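Local structure of penicillin binding protein 2X (Streptococcus thermophilus, 5U47) at residues Asn284-Glu288 with Thr415-Leu420; Ala253-Ile258 with Leu433-Lys439; Met234-Met238 with Thr261-Pro265. The protein probably cross-links the peptides of adjacent glycan strands in septal peptidoglycan as a transpeptidase, and is probably inactivated by beta-lactams that acylate its essential serine. The protein carries 1 engineered substitution. All blocks are in the same frame, centred on the assembly; numbering follows the deposited sequence. Where two conformers were deposited one is given.

Contact 1 (Asn284-Glu288 with Thr415-Leu420); sequences NRLYE and TQVQML
Leu286 and Gln416 meet where a loop of the transpeptidase domain runs against the N-terminal turn of helix 416-427. The tight part centres on CD1 of Leu286. At chi1 180° the Leu286 chain swings beside its own carbonyl carbon, which brings CD1 to the helix although CB starts out away from it; CD1 then lies 3.8 Å from CD of Gln416 and equally close to CD1 of Leu420, an apolar neighbour whose side chain it crosses at about a right angle. Val417 extends the apolar packing with CG1, set against CB of Tyr287. Backbone bonding runs beside this cluster: Val417 N donates to Leu286 O at 2.9 Å. Around Arg285 O, by contrast, the contact is polar and holds a water. That water donates to Arg285 O and accepts from Gln416 N, so this first-turn amide reaches the loop through a single bridging water. The same Arg285 O takes NE2 of Gln416 at 3.1 Å, from above the carbonyl plane, while the oxygen stays within the plane of the glutamine amide. OE1 of Gln416 bonds to OG1 of Thr249 on strand 245-252, so both ends of the amide are held and its rotation is fixed. Thr415 and Gln418 form a capping box, with Gln418 N to Thr415 OG1 at 3.2 Å and Thr415 N to Gln418 OE1 at 3.0 Å. In the loop, OD1 of Asn284 accepts from Leu286 N in an Asx turn. The amides of the first helical turn, which lack acceptors within the helix, are thus satisfied by loop carbonyl, water and cap.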
ATOM      1  N   ASN A 284      -6.041   3.219   8.003  1.00 27.47           N
ATOM      2  CA  ASN A 284      -4.835   2.664   7.384  1.00 25.94           C
ATOM      3  C   ASN A 284      -3.715   3.689   7.505  1.00 25.32           C
ATOM      4  O   ASN A 284      -3.823   4.813   6.993  1.00 24.72           O
ATOM      5  CB  ASN A 284      -5.096   2.263   5.932  1.00 26.42           C
ATOM      6  CG  ASN A 284      -3.939   1.491   5.329  1.00 27.41           C
ATOM      7  OD1 ASN A 284      -2.847   2.043   5.137  1.00 28.40           O
ATOM      8  ND2 ASN A 284      -4.166   0.211   5.027  1.00 26.52           N
ATOM      9  N   ARG A 285      -2.638   3.306   8.184  1.00 25.86           N
ATOM     10  CA  ARG A 285      -1.545   4.238   8.407  1.00 27.11           C
ATOM     11  C   ARG A 285      -0.621   4.460   7.237  1.00 26.10           C
ATOM     12  O   ARG A 285       0.184   5.370   7.296  1.00 27.10           O
ATOM     13  CB  ARG A 285      -0.686   3.826   9.585  1.00 29.48           C
ATOM     14  CG  ARG A 285      -1.473   3.484  10.818  1.00 34.96           C
ATOM     15  CD  ARG A 285      -0.862   4.141  12.040  1.00 38.48           C
ATOM     16  NE  ARG A 285      -1.434   5.468  12.172  1.00 39.48           N
ATOM     17  CZ  ARG A 285      -2.627   5.720  12.702  1.00 41.66           C
ATOM     18  NH1 ARG A 285      -3.396   4.732  13.146  1.00 44.31           N
ATOM     19  NH2 ARG A 285      -3.054   6.967  12.778  1.00 42.37           N
ATOM     20  N   LEU A 286      -0.702   3.623   6.200  1.00 24.55           N
ATOM     21  CA  LEU A 286       0.143   3.827   5.041  1.00 24.06           C
ATOM     22  C   LEU A 286      -0.404   4.935   4.139  1.00 23.45           C
ATOM     23  O   LEU A 286       0.359   5.767   3.654  1.00 23.05           O
ATOM     24  CB  LEU A 286       0.296   2.532   4.237  1.00 23.82           C
ATOM     25  CG  LEU A 286       1.165   2.605   2.977  1.00 24.07           C
ATOM     26  CD1 LEU A 286       2.584   3.099   3.279  1.00 24.61           C
ATOM     27  CD2 LEU A 286       1.200   1.266   2.298  1.00 23.71           C
ATOM     28  N   TYR A 287      -1.712   4.949   3.906  1.00 22.64           N
ATOM     29  CA  TYR A 287      -2.264   5.909   2.941  1.00 23.77           C
ATOM     30  C   TYR A 287      -3.540   6.669   3.298  1.00 25.44           C
ATOM     31  O   TYR A 287      -3.975   7.512   2.504  1.00 26.23           O
ATOM     32  CB  TYR A 287      -2.468   5.194   1.577  1.00 23.37           C
ATOM     33  CG  TYR A 287      -3.338   3.988   1.672  1.00 23.62           C
ATOM     34  CD1 TYR A 287      -4.720   4.097   1.626  1.00 25.49           C
ATOM     35  CD2 TYR A 287      -2.785   2.728   1.846  1.00 23.55           C
ATOM     36  CE1 TYR A 287      -5.538   2.976   1.727  1.00 25.18           C
ATOM     37  CE2 TYR A 287      -3.583   1.614   1.953  1.00 23.91           C
ATOM     38  CZ  TYR A 287      -4.967   1.750   1.884  1.00 25.00           C
ATOM     39  OH  TYR A 287      -5.760   0.645   2.020  1.00 26.09           O
ATOM     40  N   GLU A 288      -4.141   6.392   4.453  0.50 26.11           N
ATOM     41  CA  GLU A 288      -5.368   7.089   4.857  0.50 28.36           C
ATOM     42  C   GLU A 288      -5.110   8.143   5.905  0.50 29.02           C
ATOM     43  O   GLU A 288      -5.572   9.278   5.774  0.50 29.06           O
ATOM     44  CB  GLU A 288      -6.419   6.109   5.378  0.50 29.45           C
ATOM     45  CG  GLU A 288      -6.964   5.185   4.319  0.50 29.63           C
ATOM     46  CD  GLU A 288      -8.067   4.293   4.832  0.50 30.78           C
ATOM     47  OE1 GLU A 288      -8.157   4.114   6.070  0.50 30.06           O
ATOM     48  OE2 GLU A 288      -8.834   3.770   3.987  0.50 31.06           O
ATOM     49  N   THR A 415       0.495  12.006   4.364  1.00 22.93           N
ATOM     50  CA  THR A 415       0.253  10.602   4.595  1.00 22.40           C
ATOM     51  C   THR A 415       1.632   9.958   4.599  1.00 22.50           C
ATOM     52  O   THR A 415       2.612  10.530   4.092  1.00 21.70           O
ATOM     53  CB  THR A 415      -0.563   9.928   3.477  1.00 22.84           C
ATOM     54  OG1 THR A 415       0.132  10.074   2.236  1.00 21.56           O
ATOM     55  CG2 THR A 415      -1.903  10.564   3.363  1.00 24.24           C
ATOM     56  N   GLN A 416       1.714   8.759   5.164  1.00 22.59           N
ATOM     57  CA  GLN A 416       2.977   8.031   5.217  1.00 21.81           C
ATOM     58  C   GLN A 416       3.516   7.809   3.813  1.00 22.44           C
ATOM     59  O   GLN A 416       4.724   7.971   3.562  1.00 20.66           O
ATOM     60  CB  GLN A 416       2.806   6.667   5.920  1.00 22.82           C
ATOM     61  CG  GLN A 416       4.120   5.868   5.883  1.00 23.98           C
ATOM     62  CD  GLN A 416       4.081   4.492   6.491  1.00 24.37           C
ATOM     63  OE1 GLN A 416       5.076   3.766   6.399  1.00 26.05           O
ATOM     64  NE2 GLN A 416       2.950   4.098   7.079  1.00 24.03           N
ATOM     65  N   VAL A 417       2.627   7.438   2.894  1.00 20.04           N
ATOM     66  CA  VAL A 417       3.069   7.153   1.529  1.00 20.19           C
ATOM     67  C   VAL A 417       3.604   8.423   0.816  1.00 20.28           C
ATOM     68  O   VAL A 417       4.495   8.314  -0.014  1.00 20.09           O
ATOM     69  CB  VAL A 417       2.021   6.359   0.740  1.00 20.31           C
ATOM     70  CG1 VAL A 417       0.792   7.223   0.444  1.00 20.78           C
ATOM     71  CG2 VAL A 417       2.633   5.759  -0.522  1.00 20.38           C
ATOM     72  N   GLN A 418       3.091   9.612   1.156  1.00 20.47           N
ATOM     73  CA  GLN A 418       3.663  10.872   0.615  1.00 21.51           C
ATOM     74  C   GLN A 418       5.099  11.077   1.128  1.00 22.13           C
ATOM     75  O   GLN A 418       5.998  11.490   0.378  1.00 21.33           O
ATOM     76  CB  GLN A 418       2.792  12.070   0.959  1.00 20.96           C
ATOM     77  CG  GLN A 418       1.510  12.128   0.156  1.00 21.89           C
ATOM     78  CD  GLN A 418       0.617  13.266   0.570  1.00 23.53           C
ATOM     79  OE1 GLN A 418       0.499  13.570   1.763  1.00 25.02           O
ATOM     80  NE2 GLN A 418      -0.052  13.884  -0.407  1.00 23.07           N
ATOM     81  N   MET A 419       5.324  10.752   2.404  1.00 21.90           N
ATOM     82  CA  MET A 419       6.666  10.847   2.944  1.00 21.80           C
ATOM     83  C   MET A 419       7.598   9.860   2.249  1.00 21.56           C
ATOM     84  O   MET A 419       8.717  10.208   1.899  1.00 20.78           O
ATOM     85  CB  MET A 419       6.681  10.624   4.464  1.00 23.12           C
ATOM     86  CG  MET A 419       5.953  11.714   5.253  1.00 24.20           C
ATOM     87  SD  MET A 419       6.611  13.380   4.990  1.00 26.76           S
ATOM     88  CE  MET A 419       8.267  13.240   5.648  1.00 26.88           C
ATOM     89  N   LEU A 420       7.139   8.627   2.048  1.00 21.81           N
ATOM     90  CA  LEU A 420       7.964   7.616   1.378  1.00 22.20           C
ATOM     91  C   LEU A 420       8.357   8.070  -0.021  1.00 21.53           C
ATOM     92  O   LEU A 420       9.505   7.917  -0.423  1.00 20.82           O
ATOM     93  CB  LEU A 420       7.243   6.257   1.317  1.00 21.32           C
ATOM     94  CG  LEU A 420       6.934   5.593   2.684  1.00 22.11           C
ATOM     95  CD1 LEU A 420       6.137   4.309   2.469  1.00 22.51           C
ATOM     96  CD2 LEU A 420       8.213   5.283   3.459  1.00 22.09           C
TER
HETATM   97  O   HOH W   1      -0.709   7.707   6.216  1.00 27.27           O

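Contact 2 (Ala253-Ile258 with Leu433-Lys439); sequences AKTGEI and LEPQFIK
The turn between strands 245-252 and 258-264, at one edge of the five-stranded antiparallel sheet of the transpeptidase domain, meets residues 433-439 through an isolated beta bridge, Glu257 with Gln436. Two backbone bonds make it: Gln436 N to Gly256 O at 3.0 Å, and Ile258 N to Gln436 O at 2.8 Å. CA of Pro435 adds a CA-H...O contact to Gly256 O. Gly256, at a positive phi of 81°, passes close to Glu434 and Pro435, its CA 4.6 Å from CA of Pro435. Beside it, CD1 of Leu433 rests on the turn's backbone, 3.5 Å from Lys254 O. Within the turn, Thr255 makes an ST turn: its OG1 accepts from Glu257 N and donates to Glu257 OE1 at 2.6 Å, using the anti lone pair of that oxygen. This holds the carboxylate in place while its other oxygen, OE2, receives NZ of Lys439 at 2.9 Å from above the carboxylate plane. Lys439, bent along its chain from chi2 onward, curls back to make this salt bridge, and Arg38 from the N-terminal part of the chain forms a second one with OE2. Two waters donate to Thr255 O, one linking it to Glu434 O and the other to OE1 of Gln436, whose NE2 bonds to Lys453 O. Across the bridge, CD1 of Ile258 lies 4.4 Å from CB of Phe437, whose ring meets Phe386 edge-to-face.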
ATOM      1  N   ALA A 253      15.269   1.505  -2.070  1.00 22.67           N
ATOM      2  CA  ALA A 253      15.704   2.864  -2.372  1.00 23.91           C
ATOM      3  C   ALA A 253      15.911   3.166  -3.826  1.00 24.80           C
ATOM      4  O   ALA A 253      15.876   4.324  -4.210  1.00 26.62           O
ATOM      5  CB  ALA A 253      16.994   3.164  -1.625  1.00 25.14           C
ATOM      6  N   LYS A 254      16.135   2.142  -4.628  1.00 25.46           N
ATOM      7  CA  LYS A 254      16.400   2.317  -6.048  1.00 25.28           C
ATOM      8  C   LYS A 254      15.189   2.060  -6.925  1.00 23.82           C
ATOM      9  O   LYS A 254      15.212   2.449  -8.084  1.00 21.87           O
ATOM     10  CB  LYS A 254      17.512   1.358  -6.503  1.00 27.22           C
ATOM     11  CG  LYS A 254      18.853   1.566  -5.811  1.00 29.32           C
ATOM     12  CD  LYS A 254      19.829   0.500  -6.276  1.00 31.69           C
ATOM     13  CE  LYS A 254      21.169   0.584  -5.578  1.00 34.87           C
ATOM     14  NZ  LYS A 254      21.967   1.762  -5.991  1.00 37.44           N
ATOM     15  N   THR A 255      14.149   1.408  -6.392  1.00 22.68           N
ATOM     16  CA  THR A 255      12.980   1.051  -7.211  1.00 22.98           C
ATOM     17  C   THR A 255      11.642   1.545  -6.696  1.00 21.73           C
ATOM     18  O   THR A 255      10.665   1.544  -7.455  1.00 21.58           O
ATOM     19  CB  THR A 255      12.841  -0.480  -7.364  1.00 23.17           C
ATOM     20  OG1 THR A 255      12.498  -1.055  -6.103  1.00 24.59           O
ATOM     21  CG2 THR A 255      14.125  -1.119  -7.909  1.00 25.59           C
ATOM     22  N   GLY A 256      11.581   1.949  -5.431  1.00 20.29           N
ATOM     23  CA  GLY A 256      10.312   2.379  -4.843  1.00 20.48           C
ATOM     24  C   GLY A 256       9.403   1.238  -4.387  1.00 19.93           C
ATOM     25  O   GLY A 256       8.293   1.483  -3.899  1.00 19.78           O
ATOM     26  N   GLU A 257       9.849  -0.006  -4.548  1.00 20.06           N
ATOM     27  CA  GLU A 257       9.053  -1.171  -4.136  1.00 20.43           C
ATOM     28  C   GLU A 257       8.915  -1.234  -2.635  1.00 19.54           C
ATOM     29  O   GLU A 257       9.914  -1.064  -1.915  1.00 19.17           O
ATOM     30  CB  GLU A 257       9.726  -2.470  -4.580  1.00 21.89           C
ATOM     31  CG  GLU A 257       9.778  -2.738  -6.071  1.00 24.41           C
ATOM     32  CD  GLU A 257      10.759  -3.866  -6.354  1.00 27.00           C
ATOM     33  OE1 GLU A 257      12.003  -3.586  -6.326  1.00 27.63           O
ATOM     34  OE2 GLU A 257      10.293  -5.020  -6.551  1.00 26.12           O
ATOM     35  N   ILE A 258       7.699  -1.489  -2.160  1.00 18.31           N
ATOM     36  CA  ILE A 258       7.435  -1.648  -0.725  1.00 18.96           C
ATOM     37  C   ILE A 258       7.721  -3.117  -0.350  1.00 18.62           C
ATOM     38  O   ILE A 258       6.972  -4.010  -0.719  1.00 18.51           O
ATOM     39  CB  ILE A 258       6.005  -1.225  -0.370  1.00 18.40           C
ATOM     40  CG1 ILE A 258       5.846   0.283  -0.658  1.00 19.14           C
ATOM     41  CG2 ILE A 258       5.690  -1.546   1.082  1.00 19.27           C
ATOM     42  CD1 ILE A 258       4.410   0.785  -0.655  1.00 18.54           C
ATOM     43  N   LEU A 433      10.525   8.624  -7.158  1.00 20.77           N
ATOM     44  CA  LEU A 433       9.881   7.416  -7.642  1.00 20.88           C
ATOM     45  C   LEU A 433       8.518   7.246  -7.014  1.00 20.62           C
ATOM     46  O   LEU A 433       8.274   7.691  -5.881  1.00 19.34           O
ATOM     47  CB  LEU A 433      10.722   6.185  -7.269  1.00 20.74           C
ATOM     48  CG  LEU A 433      12.183   6.152  -7.722  1.00 22.04           C
ATOM     49  CD1 LEU A 433      12.906   4.904  -7.227  1.00 22.29           C
ATOM     50  CD2 LEU A 433      12.274   6.228  -9.229  1.00 22.94           C
ATOM     51  N   GLU A 434       7.623   6.608  -7.761  1.00 20.71           N
ATOM     52  CA  GLU A 434       6.291   6.284  -7.254  1.00 20.63           C
ATOM     53  C   GLU A 434       6.418   5.023  -6.378  1.00 20.30           C
ATOM     54  O   GLU A 434       6.952   4.008  -6.836  1.00 22.01           O
ATOM     55  CB  GLU A 434       5.358   6.007  -8.425  1.00 21.21           C
ATOM     56  CG  GLU A 434       3.925   5.648  -8.063  1.00 22.13           C
ATOM     57  CD  GLU A 434       3.071   6.825  -7.606  1.00 23.67           C
ATOM     58  OE1 GLU A 434       3.586   7.918  -7.261  1.00 23.73           O
ATOM     59  OE2 GLU A 434       1.846   6.630  -7.586  1.00 25.06           O
ATOM     60  N   PRO A 435       5.938   5.071  -5.122  1.00 20.33           N
ATOM     61  CA  PRO A 435       5.950   3.863  -4.325  1.00 19.83           C
ATOM     62  C   PRO A 435       5.062   2.810  -5.003  1.00 19.65           C
ATOM     63  O   PRO A 435       4.029   3.178  -5.569  1.00 20.04           O
ATOM     64  CB  PRO A 435       5.361   4.317  -2.980  1.00 20.30           C
ATOM     65  CG  PRO A 435       5.654   5.773  -2.932  1.00 20.36           C
ATOM     66  CD  PRO A 435       5.439   6.219  -4.342  1.00 21.00           C
ATOM     67  N   GLN A 436       5.495   1.550  -4.963  1.00 18.25           N
ATOM     68  CA  GLN A 436       4.793   0.428  -5.601  1.00 19.31           C
ATOM     69  C   GLN A 436       4.634  -0.722  -4.642  1.00 19.04           C
ATOM     70  O   GLN A 436       5.550  -1.021  -3.844  1.00 18.18           O
ATOM     71  CB  GLN A 436       5.582  -0.093  -6.804  1.00 20.71           C
ATOM     72  CG  GLN A 436       5.641   0.855  -7.986  1.00 22.74           C
ATOM     73  CD  GLN A 436       6.481   0.334  -9.139  1.00 24.48           C
ATOM     74  OE1 GLN A 436       7.331  -0.563  -8.971  1.00 25.13           O
ATOM     75  NE2 GLN A 436       6.260   0.897 -10.317  1.00 23.54           N
ATOM     76  N   PHE A 437       3.485  -1.392  -4.759  1.00 18.09           N
ATOM     77  CA  PHE A 437       3.165  -2.569  -3.971  1.00 18.79           C
ATOM     78  C   PHE A 437       2.766  -3.764  -4.851  1.00 19.50           C
ATOM     79  O   PHE A 437       2.558  -4.866  -4.320  1.00 17.27           O
ATOM     80  CB  PHE A 437       2.092  -2.278  -2.884  1.00 19.94           C
ATOM     81  CG  PHE A 437       0.761  -1.830  -3.436  1.00 20.69           C
ATOM     82  CD1 PHE A 437      -0.178  -2.753  -3.864  1.00 21.25           C
ATOM     83  CD2 PHE A 437       0.452  -0.476  -3.527  1.00 21.40           C
ATOM     84  CE1 PHE A 437      -1.395  -2.334  -4.380  1.00 22.49           C
ATOM     85  CE2 PHE A 437      -0.764  -0.051  -4.043  1.00 22.15           C
ATOM     86  CZ  PHE A 437      -1.692  -0.988  -4.470  1.00 22.68           C
ATOM     87  N   ILE A 438       2.667  -3.563  -6.177  1.00 19.21           N
ATOM     88  CA  ILE A 438       2.362  -4.670  -7.115  1.00 20.83           C
ATOM     89  C   ILE A 438       3.582  -4.967  -7.957  1.00 21.02           C
ATOM     90  O   ILE A 438       4.109  -4.078  -8.648  1.00 20.23           O
ATOM     91  CB  ILE A 438       1.232  -4.335  -8.109  1.00 21.58           C
ATOM     92  CG1 ILE A 438      -0.026  -3.923  -7.358  1.00 22.19           C
ATOM     93  CG2 ILE A 438       0.945  -5.535  -9.026  1.00 21.71           C
ATOM     94  CD1 ILE A 438      -1.092  -3.314  -8.244  1.00 24.93           C
ATOM     95  N   LYS A 439       4.009  -6.220  -7.928  1.00 21.37           N
ATOM     96  CA  LYS A 439       5.161  -6.678  -8.697  1.00 23.46           C
ATOM     97  C   LYS A 439       4.717  -7.264 -10.028  1.00 22.37           C
ATOM     98  O   LYS A 439       5.345  -7.056 -11.048  1.00 21.74           O
ATOM     99  CB  LYS A 439       5.904  -7.776  -7.924  1.00 25.28           C
ATOM    100  CG  LYS A 439       7.178  -8.331  -8.572  1.00 31.41           C
ATOM    101  CD  LYS A 439       8.345  -7.344  -8.482  1.00 36.90           C
ATOM    102  CE  LYS A 439       8.346  -6.262  -9.560  1.00 41.73           C
ATOM    103  NZ  LYS A 439       8.932  -4.957  -9.085  1.00 39.58           N
TER
HETATM  104  O   HOH W   2       8.792   3.166  -8.746  1.00 18.55           O
HETATM  105  O   HOH W   3       9.906  -0.719  -9.130  1.00 31.13           O

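Contact 3 (Met234-Met238 with Thr261-Pro265); sequences MDTFM and TTQRP
Segment 234-238 of helix 224-241 and strand segment 261-264 run nearly parallel, their axes 9.6 Å apart at closest approach and 28° from each other. This is a helix lying on the antiparallel sheet of the transpeptidase domain, a penicillin-binding fold in the beta-lactamase clan, and the strand is the outermost on that side. Arg264 supplies most of the strand's side of the contact. Its aliphatic part is flanked by two methionines that approach from directions about at right angles: CG lies 3.5 Å from CG of Met238 and 3.7 Å from CG of Met234. CB of Met234 also sits over one face of the guanidinium, offset toward the rim, and its CG reaches CG2 of Thr262. SD of Met238, brought back toward the strand by a bend at chi2 (-47°), lies 3.8 Å from CB of Arg264. A bend at chi2 (-69°) turns the arginine chain along the helix, and its head meets Asp235 side-on. NE and NH2 both donate to the single oxygen OD1, each at 2.9 Å, with OD1 close to the guanidinium plane and the carboxylate plane turned well away from it. Glu231, one turn earlier on the helix, adds a salt bridge to NH2 and accepts from OG1 of Thr262, so acidic groups of the helix clasp the head. The far side of the guanidinium is fixed from the strand itself: NH1 donates to Thr262 OG1 and, at 2.9 Å, to Gln263 O, which it meets from above the carbonyl plane.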
ATOM      1  N   MET A 234       8.269  -5.159  15.531  1.00 27.11           N
ATOM      2  CA  MET A 234       7.284  -4.135  15.792  1.00 27.94           C
ATOM      3  C   MET A 234       6.523  -4.446  17.085  1.00 27.53           C
ATOM      4  O   MET A 234       6.191  -3.535  17.827  1.00 27.56           O
ATOM      5  CB  MET A 234       6.305  -4.000  14.631  1.00 29.86           C
ATOM      6  CG  MET A 234       5.592  -2.689  14.634  1.00 34.19           C
ATOM      7  SD  MET A 234       6.743  -1.314  14.317  1.00 37.86           S
ATOM      8  CE  MET A 234       5.470  -0.091  14.109  1.00 38.63           C
ATOM      9  N   ASP A 235       6.231  -5.723  17.339  1.00 26.86           N
ATOM     10  CA  ASP A 235       5.572  -6.103  18.600  1.00 29.34           C
ATOM     11  C   ASP A 235       6.440  -5.707  19.775  1.00 29.33           C
ATOM     12  O   ASP A 235       5.932  -5.183  20.765  1.00 30.79           O
ATOM     13  CB  ASP A 235       5.299  -7.605  18.700  1.00 31.17           C
ATOM     14  CG  ASP A 235       4.195  -8.072  17.783  1.00 31.97           C
ATOM     15  OD1 ASP A 235       3.382  -7.249  17.279  1.00 35.33           O
ATOM     16  OD2 ASP A 235       4.142  -9.288  17.572  1.00 34.54           O
ATOM     17  N   THR A 236       7.744  -5.957  19.672  1.00 29.29           N
ATOM     18  CA  THR A 236       8.651  -5.581  20.768  1.00 29.76           C
ATOM     19  C   THR A 236       8.684  -4.061  20.963  1.00 30.09           C
ATOM     20  O   THR A 236       8.737  -3.563  22.102  1.00 28.60           O
ATOM     21  CB  THR A 236      10.070  -6.088  20.525  1.00 29.93           C
ATOM     22  OG1 THR A 236      10.014  -7.493  20.274  1.00 30.86           O
ATOM     23  CG2 THR A 236      10.984  -5.825  21.760  1.00 31.37           C
ATOM     24  N   PHE A 237       8.654  -3.332  19.849  1.00 28.02           N
ATOM     25  CA  PHE A 237       8.700  -1.876  19.864  1.00 28.11           C
ATOM     26  C   PHE A 237       7.447  -1.330  20.570  1.00 29.83           C
ATOM     27  O   PHE A 237       7.537  -0.391  21.369  1.00 28.87           O
ATOM     28  CB  PHE A 237       8.852  -1.373  18.421  1.00 26.63           C
ATOM     29  CG  PHE A 237       8.905   0.130  18.263  1.00 25.89           C
ATOM     30  CD1 PHE A 237      10.021   0.854  18.662  1.00 24.85           C
ATOM     31  CD2 PHE A 237       7.880   0.804  17.604  1.00 25.86           C
ATOM     32  CE1 PHE A 237      10.084   2.231  18.469  1.00 25.10           C
ATOM     33  CE2 PHE A 237       7.946   2.179  17.411  1.00 25.76           C
ATOM     34  CZ  PHE A 237       9.052   2.891  17.842  1.00 25.09           C
ATOM     35  N   MET A 238       6.291  -1.936  20.300  1.00 30.59           N
ATOM     36  CA  MET A 238       5.045  -1.527  20.961  1.00 31.68           C
ATOM     37  C   MET A 238       5.064  -1.844  22.452  1.00 32.89           C
ATOM     38  O   MET A 238       4.515  -1.087  23.239  1.00 32.43           O
ATOM     39  CB  MET A 238       3.829  -2.199  20.331  1.00 33.49           C
ATOM     40  CG  MET A 238       3.588  -1.821  18.890  1.00 35.73           C
ATOM     41  SD  MET A 238       3.692  -0.046  18.602  1.00 41.98           S
ATOM     42  CE  MET A 238       2.331   0.504  19.635  1.00 35.69           C
ATOM     43  N   THR A 261       5.591  -3.758   5.236  1.00 20.54           N
ATOM     44  CA  THR A 261       4.823  -2.653   5.798  1.00 21.35           C
ATOM     45  C   THR A 261       3.890  -3.163   6.871  1.00 20.79           C
ATOM     46  O   THR A 261       3.247  -4.186   6.697  1.00 21.07           O
ATOM     47  CB  THR A 261       4.063  -1.867   4.702  1.00 21.61           C
ATOM     48  OG1 THR A 261       3.481  -0.688   5.266  1.00 22.62           O
ATOM     49  CG2 THR A 261       3.003  -2.701   4.015  1.00 22.14           C
ATOM     50  N   THR A 262       3.830  -2.457   7.986  1.00 19.95           N
ATOM     51  CA  THR A 262       2.951  -2.867   9.051  1.00 20.62           C
ATOM     52  C   THR A 262       2.511  -1.689   9.906  1.00 21.21           C
ATOM     53  O   THR A 262       3.104  -0.594   9.862  1.00 20.65           O
ATOM     54  CB  THR A 262       3.609  -3.969   9.932  1.00 21.50           C
ATOM     55  OG1 THR A 262       2.589  -4.721  10.617  1.00 22.29           O
ATOM     56  CG2 THR A 262       4.602  -3.366  10.920  1.00 22.28           C
ATOM     57  N   GLN A 263       1.453  -1.917  10.670  1.00 20.37           N
ATOM     58  CA  GLN A 263       0.973  -0.920  11.598  1.00 21.54           C
ATOM     59  C   GLN A 263       0.466  -1.597  12.836  1.00 21.89           C
ATOM     60  O   GLN A 263       0.194  -2.785  12.814  1.00 21.35           O
ATOM     61  CB  GLN A 263      -0.130  -0.065  10.990  1.00 22.03           C
ATOM     62  CG  GLN A 263      -1.495  -0.715  10.867  1.00 22.89           C
ATOM     63  CD  GLN A 263      -2.480   0.225  10.186  1.00 23.57           C
ATOM     64  OE1 GLN A 263      -2.247   0.675   9.061  1.00 22.82           O
ATOM     65  NE2 GLN A 263      -3.564   0.535  10.866  1.00 21.88           N
ATOM     66  N   ARG A 264       0.374  -0.817  13.916  1.00 22.92           N
ATOM     67  CA  ARG A 264      -0.093  -1.274  15.182  1.00 23.06           C
ATOM     68  C   ARG A 264      -1.096  -0.235  15.685  1.00 24.31           C
ATOM     69  O   ARG A 264      -0.917   0.945  15.430  1.00 22.94           O
ATOM     70  CB  ARG A 264       1.070  -1.436  16.168  1.00 25.05           C
ATOM     71  CG  ARG A 264       2.040  -2.578  15.822  1.00 24.27           C
ATOM     72  CD  ARG A 264       1.361  -3.923  16.022  1.00 24.36           C
ATOM     73  NE  ARG A 264       2.227  -5.071  15.749  1.00 25.03           N
ATOM     74  CZ  ARG A 264       2.511  -5.556  14.533  1.00 25.24           C
ATOM     75  NH1 ARG A 264       2.055  -4.971  13.436  1.00 24.86           N
ATOM     76  NH2 ARG A 264       3.299  -6.625  14.407  1.00 26.25           N
ATOM     77  N   PRO A 265      -2.164  -0.660  16.363  1.00 24.82           N
ATOM     78  CA  PRO A 265      -2.468  -2.070  16.637  1.00 25.16           C
ATOM     79  C   PRO A 265      -2.898  -2.793  15.374  1.00 23.57           C
ATOM     80  O   PRO A 265      -3.291  -2.151  14.403  1.00 23.94           O
ATOM     81  CB  PRO A 265      -3.654  -1.990  17.629  1.00 27.12           C
ATOM     82  CG  PRO A 265      -4.277  -0.673  17.327  1.00 28.42           C
ATOM     83  CD  PRO A 265      -3.117   0.236  17.038  1.00 27.27           C
TER

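In the fold
From the N terminus, helix 224-241 comes first, and contact 3 closes a short loop when the chain returns along strand 258-264, tying that helix to the sheet edge. Inside this loop, the turn at 253-258 opens contact 2, which closes only at 433-439, so contacts 2 and 3 cross. Contact 1 opens later, at 284-288, and closes at 415-420, nested within contact 2 and in series with contact 3. Val417 packs on Pro435 between contacts 1 and 2, and Gln263 OE1 lies 2.8 Å from Arg285 N, probably hydrogen-bonded, between contacts 3 and 1. Contact 1 thus ties loop 284-288 to helix 416-427, and contact 2 the strand turn 253-258 to the segment leading into strand 438-443.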